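Local coordinates for FERM, ARHGEF and pleckstrin domain-containing protein 2 (Mus musculus, PDB 6D2K) that activates the small GTPase RAC1 as a guanine nucleotide exchange factor, acting in semaphorin responses, actin remodelling and integrin regulation, at residues R2-L14 against L21-L33. Sequence-based numbering, arbitrary orientation. Where two conformers were deposited one is given.
Sequences RMQEKHMRIRVKL and LFDIEPKCDGQVL
Met8 and Ile10 pair with Ile24 and Phe22 as antiparallel hydrogen-bonded partners, two N-H...O bonds to each pair, while the short strand axes run at 148°. Between them Arg9 faces Asp23 in a non-hydrogen-bonded pair: NH1 reaches OD1 at 2.7 Å in a salt bridge whose hydrogen bond is weak, bent to 119° at the hydrogen; the guanidinium and carboxylate planes stand 77° apart. Bends at chi2 and chi3 carry the Arg9 chain across toward the partner strand, where NE lies 3.6 Å from Leu21 CB. The face carrying Ile10 and Ile24 is apolar and tight: Ile10 CD1 presses on Ile24 CG2 at 3.5 Å and also touches Leu33 CD2 from the helix, while Val12 CG2 meets Phe22 CD2 at 3.6 Å. Beyond the strands, Glu25 CG sits over one face of the His7 ring, a CH-pi contact 3.6 Å from the centroid, and ND1 bonds back to Glu5 O at 2.9 Å. Glu25 OE2 takes two donors, Glu5 N near the carboxylate plane and Lys27 NZ from above it. With an alanine in place of His7, Glu25 CG would probably lose the ring it packs over and Glu5 O its ND1 donor, which is likely to let the N-terminal segment shift. This is the first hairpin of the ubiquitin-like lobe of the FERM domain: strand 8-13 also pairs with strand 79-85, strand 19-24 is the sheet's edge, and helices 30-41 and 69-73 pack on its apolar face through Phe22 and Ile24.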
loop_
_atom_site.group_PDB
_atom_site.type_symbol
_atom_site.label_atom_id
_atom_site.label_comp_id
_atom_site.label_asym_id
_atom_site.label_seq_id
_atom_site.Cartn_x
_atom_site.Cartn_y
_atom_site.Cartn_z
ATOM N N ARG A 2 12.432 33.916 17.525
ATOM C CA ARG A 2 12.252 32.473 17.539
ATOM C C ARG A 2 13.543 31.784 17.972
ATOM O O ARG A 2 14.626 32.173 17.526
ATOM C CB ARG A 2 11.901 32.004 16.130
ATOM C CG ARG A 2 10.551 32.469 15.620
ATOM C CD ARG A 2 9.806 31.277 15.064
ATOM N NE ARG A 2 10.142 30.079 15.828
ATOM C CZ ARG A 2 9.947 29.953 17.138
ATOM N NH1 ARG A 2 10.291 28.836 17.753
ATOM N NH2 ARG A 2 9.412 30.950 17.839
ATOM N N MET A 3 13.440 30.771 18.831
ATOM C CA MET A 3 14.608 29.943 19.142
ATOM C C MET A 3 14.567 28.612 18.381
ATOM O O MET A 3 15.369 27.711 18.638
ATOM C CB MET A 3 14.747 29.709 20.651
ATOM C CG MET A 3 16.086 29.092 21.071
ATOM S SD MET A 3 17.478 30.249 21.038
ATOM C CE MET A 3 16.973 31.383 22.332
ATOM N N GLN A 4 13.628 28.490 17.442
ATOM C CA GLN A 4 13.627 27.353 16.523
ATOM C C GLN A 4 13.760 27.847 15.098
ATOM O O GLN A 4 13.465 29.001 14.811
ATOM C CB GLN A 4 12.326 26.561 16.598
ATOM C CG GLN A 4 11.758 26.342 17.970
ATOM C CD GLN A 4 10.463 25.573 17.902
ATOM O OE1 GLN A 4 9.374 26.159 17.849
ATOM N NE2 GLN A 4 10.568 24.252 17.883
ATOM N N GLU A 5 14.175 26.961 14.201
ATOM C CA GLU A 5 14.166 27.282 12.781
ATOM C C GLU A 5 12.726 27.453 12.295
ATOM O O GLU A 5 11.793 26.886 12.873
ATOM C CB GLU A 5 14.854 26.176 11.981
ATOM C CG GLU A 5 16.226 25.776 12.524
ATOM C CD GLU A 5 17.305 26.802 12.228
ATOM O OE1 GLU A 5 18.401 26.687 12.815
ATOM O OE2 GLU A 5 17.060 27.720 11.411
ATOM N N LYS A 6 12.546 28.239 11.238
ATOM C CA LYS A 6 11.234 28.393 10.624
ATOM C C LYS A 6 10.733 27.010 10.219
ATOM O O LYS A 6 11.496 26.193 9.700
ATOM C CB LYS A 6 11.319 29.304 9.401
ATOM C CG LYS A 6 9.967 29.777 8.872
ATOM C CD LYS A 6 10.131 30.525 7.556
ATOM C CE LYS A 6 11.009 29.729 6.591
ATOM N NZ LYS A 6 10.992 30.283 5.206
ATOM N N HIS A 7 9.458 26.740 10.477
ATOM C CA HIS A 7 8.894 25.426 10.182
ATOM C C HIS A 7 8.271 25.412 8.793
ATOM O O HIS A 7 7.774 26.436 8.323
ATOM C CB HIS A 7 7.827 25.052 11.217
ATOM C CG HIS A 7 8.372 24.670 12.561
ATOM N ND1 HIS A 7 9.394 25.359 13.179
ATOM C CD2 HIS A 7 8.012 23.684 13.416
ATOM C CE1 HIS A 7 9.648 24.805 14.351
ATOM N NE2 HIS A 7 8.818 23.791 14.525
ATOM N N MET A 8 8.290 24.250 8.143
ATOM C CA MET A 8 7.534 24.060 6.908
ATOM C C MET A 8 6.161 23.468 7.231
ATOM O O MET A 8 6.015 22.705 8.187
ATOM C CB MET A 8 8.296 23.168 5.920
ATOM C CG MET A 8 8.674 21.794 6.452
ATOM S SD MET A 8 9.701 20.839 5.295
ATOM C CE MET A 8 8.599 20.684 3.883
ATOM N N ARG A 9 5.162 23.841 6.435
ATOM C CA ARG A 9 3.795 23.361 6.608
ATOM C C ARG A 9 3.627 22.145 5.724
ATOM O O ARG A 9 3.824 22.219 4.517
ATOM C CB ARG A 9 2.794 24.435 6.179
ATOM C CG ARG A 9 1.328 24.017 6.290
ATOM C CD ARG A 9 0.960 23.743 7.734
ATOM N NE ARG A 9 -0.117 24.603 8.224
ATOM C CZ ARG A 9 0.059 25.812 8.749
ATOM N NH1 ARG A 9 1.275 26.331 8.846
ATOM N NH2 ARG A 9 -0.990 26.509 9.174
ATOM N N ILE A 10 3.289 21.012 6.324
ATOM C CA ILE A 10 3.133 19.800 5.552
ATOM C C ILE A 10 1.684 19.331 5.633
ATOM O O ILE A 10 1.140 19.214 6.718
ATOM C CB ILE A 10 4.085 18.707 6.069
ATOM C CG1 ILE A 10 5.532 19.198 5.941
ATOM C CG2 ILE A 10 3.892 17.414 5.296
ATOM C CD1 ILE A 10 6.569 18.223 6.423
ATOM N N ARG A 11 1.053 19.101 4.483
ATOM C CA ARG A 11 -0.304 18.569 4.463
ATOM C C ARG A 11 -0.249 17.047 4.452
ATOM O O ARG A 11 0.420 16.453 3.603
ATOM C CB ARG A 11 -1.058 19.079 3.236
ATOM C CG ARG A 11 -1.247 20.596 3.215
ATOM C CD ARG A 11 -1.948 21.080 1.947
ATOM N NE ARG A 11 -3.311 20.567 1.820
ATOM C CZ ARG A 11 -4.346 20.997 2.538
ATOM N NH1 ARG A 11 -4.176 21.946 3.453
ATOM N NH2 ARG A 11 -5.552 20.475 2.348
ATOM N N VAL A 12 -0.936 16.417 5.400
ATOM C CA VAL A 12 -0.963 14.957 5.432
ATOM C C VAL A 12 -2.364 14.467 5.134
ATOM O O VAL A 12 -3.287 14.724 5.900
ATOM C CB VAL A 12 -0.449 14.384 6.766
ATOM C CG1 VAL A 12 -0.623 12.855 6.789
ATOM C CG2 VAL A 12 1.018 14.744 6.946
ATOM N N LYS A 13 -2.521 13.801 3.995
ATOM C CA LYS A 13 -3.814 13.250 3.613
ATOM C C LYS A 13 -3.976 11.909 4.304
ATOM O O LYS A 13 -3.180 11.007 4.100
ATOM C CB LYS A 13 -3.915 13.098 2.095
ATOM C CG LYS A 13 -5.293 12.646 1.613
ATOM C CD LYS A 13 -5.364 12.600 0.087
ATOM C CE LYS A 13 -6.803 12.419 -0.396
ATOM N NZ LYS A 13 -7.669 13.574 -0.017
ATOM N N LEU A 14 -5.013 11.789 5.130
ATOM C CA LEU A 14 -5.230 10.595 5.941
ATOM C C LEU A 14 -6.034 9.576 5.149
ATOM O O LEU A 14 -6.462 9.861 4.040
ATOM C CB LEU A 14 -5.932 10.984 7.244
ATOM C CG LEU A 14 -5.116 11.974 8.090
ATOM C CD1 LEU A 14 -5.897 12.477 9.285
ATOM C CD2 LEU A 14 -3.799 11.345 8.535
ATOM N N LEU A 21 -2.757 19.280 9.021
ATOM C CA LEU A 21 -1.578 20.107 8.764
ATOM C C LEU A 21 -0.561 19.943 9.883
ATOM O O LEU A 21 -0.917 19.975 11.069
ATOM C CB LEU A 21 -1.995 21.578 8.639
ATOM C CG LEU A 21 -3.121 21.844 7.636
ATOM C CD1 LEU A 21 -3.633 23.272 7.772
ATOM C CD2 LEU A 21 -2.672 21.579 6.205
ATOM N N PHE A 22 0.702 19.741 9.512
ATOM C CA PHE A 22 1.771 19.564 10.495
ATOM C C PHE A 22 2.899 20.530 10.194
ATOM O O PHE A 22 3.394 20.576 9.073
ATOM C CB PHE A 22 2.309 18.133 10.475
ATOM C CG PHE A 22 1.291 17.102 10.865
ATOM C CD1 PHE A 22 1.280 16.568 12.136
ATOM C CD2 PHE A 22 0.348 16.673 9.954
ATOM C CE1 PHE A 22 0.338 15.613 12.496
ATOM C CE2 PHE A 22 -0.594 15.735 10.303
ATOM C CZ PHE A 22 -0.605 15.203 11.576
ATOM N N ASP A 23 3.300 21.298 11.199
ATOM C CA ASP A 23 4.403 22.234 11.038
ATOM C C ASP A 23 5.666 21.634 11.629
ATOM O O ASP A 23 5.686 21.205 12.779
ATOM C CB ASP A 23 4.059 23.566 11.703
ATOM C CG ASP A 23 2.914 24.272 11.017
ATOM O OD1 ASP A 23 2.953 24.392 9.774
ATOM O OD2 ASP A 23 1.974 24.708 11.713
ATOM N N ILE A 24 6.725 21.579 10.832
ATOM C CA ILE A 24 7.935 20.905 11.270
ATOM C C ILE A 24 9.166 21.603 10.716
ATOM O O ILE A 24 9.117 22.197 9.640
ATOM C CB ILE A 24 7.927 19.440 10.819
ATOM C CG1 ILE A 24 9.017 18.639 11.528
ATOM C CG2 ILE A 24 8.077 19.352 9.314
ATOM C CD1 ILE A 24 8.802 17.148 11.456
ATOM N N GLU A 25 10.265 21.531 11.459
ATOM C CA GLU A 25 11.533 22.066 10.977
ATOM C C GLU A 25 12.055 21.182 9.865
ATOM O O GLU A 25 12.192 19.975 10.040
ATOM C CB GLU A 25 12.555 22.154 12.107
ATOM C CG GLU A 25 12.176 23.157 13.175
ATOM C CD GLU A 25 13.132 23.150 14.347
ATOM O OE1 GLU A 25 13.115 22.170 15.122
ATOM O OE2 GLU A 25 13.898 24.126 14.490
ATOM N N PRO A 26 12.335 21.787 8.706
ATOM C CA PRO A 26 12.737 21.028 7.518
ATOM C C PRO A 26 13.904 20.086 7.789
ATOM O O PRO A 26 13.983 19.037 7.157
ATOM C CB PRO A 26 13.136 22.118 6.524
ATOM C CG PRO A 26 12.362 23.324 6.953
ATOM C CD PRO A 26 12.240 23.235 8.444
ATOM N N LYS A 27 14.779 20.444 8.725
ATOM C CA LYS A 27 15.975 19.650 8.994
ATOM C C LYS A 27 15.702 18.399 9.822
ATOM O O LYS A 27 16.556 17.523 9.920
ATOM C CB LYS A 27 17.020 20.496 9.718
ATOM C CG LYS A 27 16.618 20.837 11.143
ATOM C CD LYS A 27 17.649 21.720 11.824
ATOM C CE LYS A 27 17.171 22.115 13.207
ATOM N NZ LYS A 27 15.811 22.714 13.126
ATOM N N CYS A 28 14.523 18.328 10.433
ATOM C CA CYS A 28 14.153 17.161 11.231
ATOM C C CYS A 28 14.117 15.887 10.393
ATOM O O CYS A 28 13.731 15.914 9.226
ATOM C CB CYS A 28 12.787 17.367 11.896
ATOM S SG CYS A 28 12.761 18.622 13.196
ATOM N N ASP A 29 14.517 14.775 10.999
ATOM C CA ASP A 29 14.399 13.469 10.360
ATOM C C ASP A 29 12.929 13.137 10.156
ATOM O O ASP A 29 12.083 13.610 10.899
ATOM C CB ASP A 29 15.039 12.387 11.226
ATOM C CG ASP A 29 16.548 12.341 11.089
ATOM O OD1 ASP A 29 17.184 11.611 11.876
ATOM O OD2 ASP A 29 17.097 13.024 10.196
ATOM N N GLY A 30 12.630 12.305 9.165
ATOM C CA GLY A 30 11.256 11.897 8.906
ATOM C C GLY A 30 10.497 11.375 10.120
ATOM O O GLY A 30 9.291 11.591 10.253
ATOM N N GLN A 31 11.199 10.694 11.018
ATOM C CA GLN A 31 10.559 10.132 12.207
ATOM C C GLN A 31 9.775 11.167 13.015
ATOM O O GLN A 31 8.726 10.859 13.578
ATOM C CB GLN A 31 11.598 9.455 13.100
ATOM C CG GLN A 31 10.985 8.646 14.226
ATOM C CD GLN A 31 10.017 7.593 13.715
ATOM O OE1 GLN A 31 10.416 6.661 13.013
ATOM N NE2 GLN A 31 8.742 7.732 14.069
ATOM N N VAL A 32 10.282 12.394 13.084
ATOM C CA VAL A 32 9.588 13.455 13.812
ATOM C C VAL A 32 8.157 13.674 13.296
ATOM O O VAL A 32 7.210 13.821 14.081
ATOM C CB VAL A 32 10.392 14.777 13.774
ATOM C CG1 VAL A 32 9.682 15.855 14.565
ATOM C CG2 VAL A 32 11.799 14.540 14.309
ATOM N N LEU A 33 7.997 13.673 11.975
ATOM C CA LEU A 33 6.690 13.842 11.358
ATOM C C LEU A 33 5.856 12.581 11.539
ATOM O O LEU A 33 4.672 12.659 11.853
ATOM C CB LEU A 33 6.828 14.166 9.867
ATOM C CG LEU A 33 5.507 14.238 9.093
ATOM C CD1 LEU A 33 4.536 15.270 9.681
ATOM C CD2 LEU A 33 5.774 14.519 7.608
#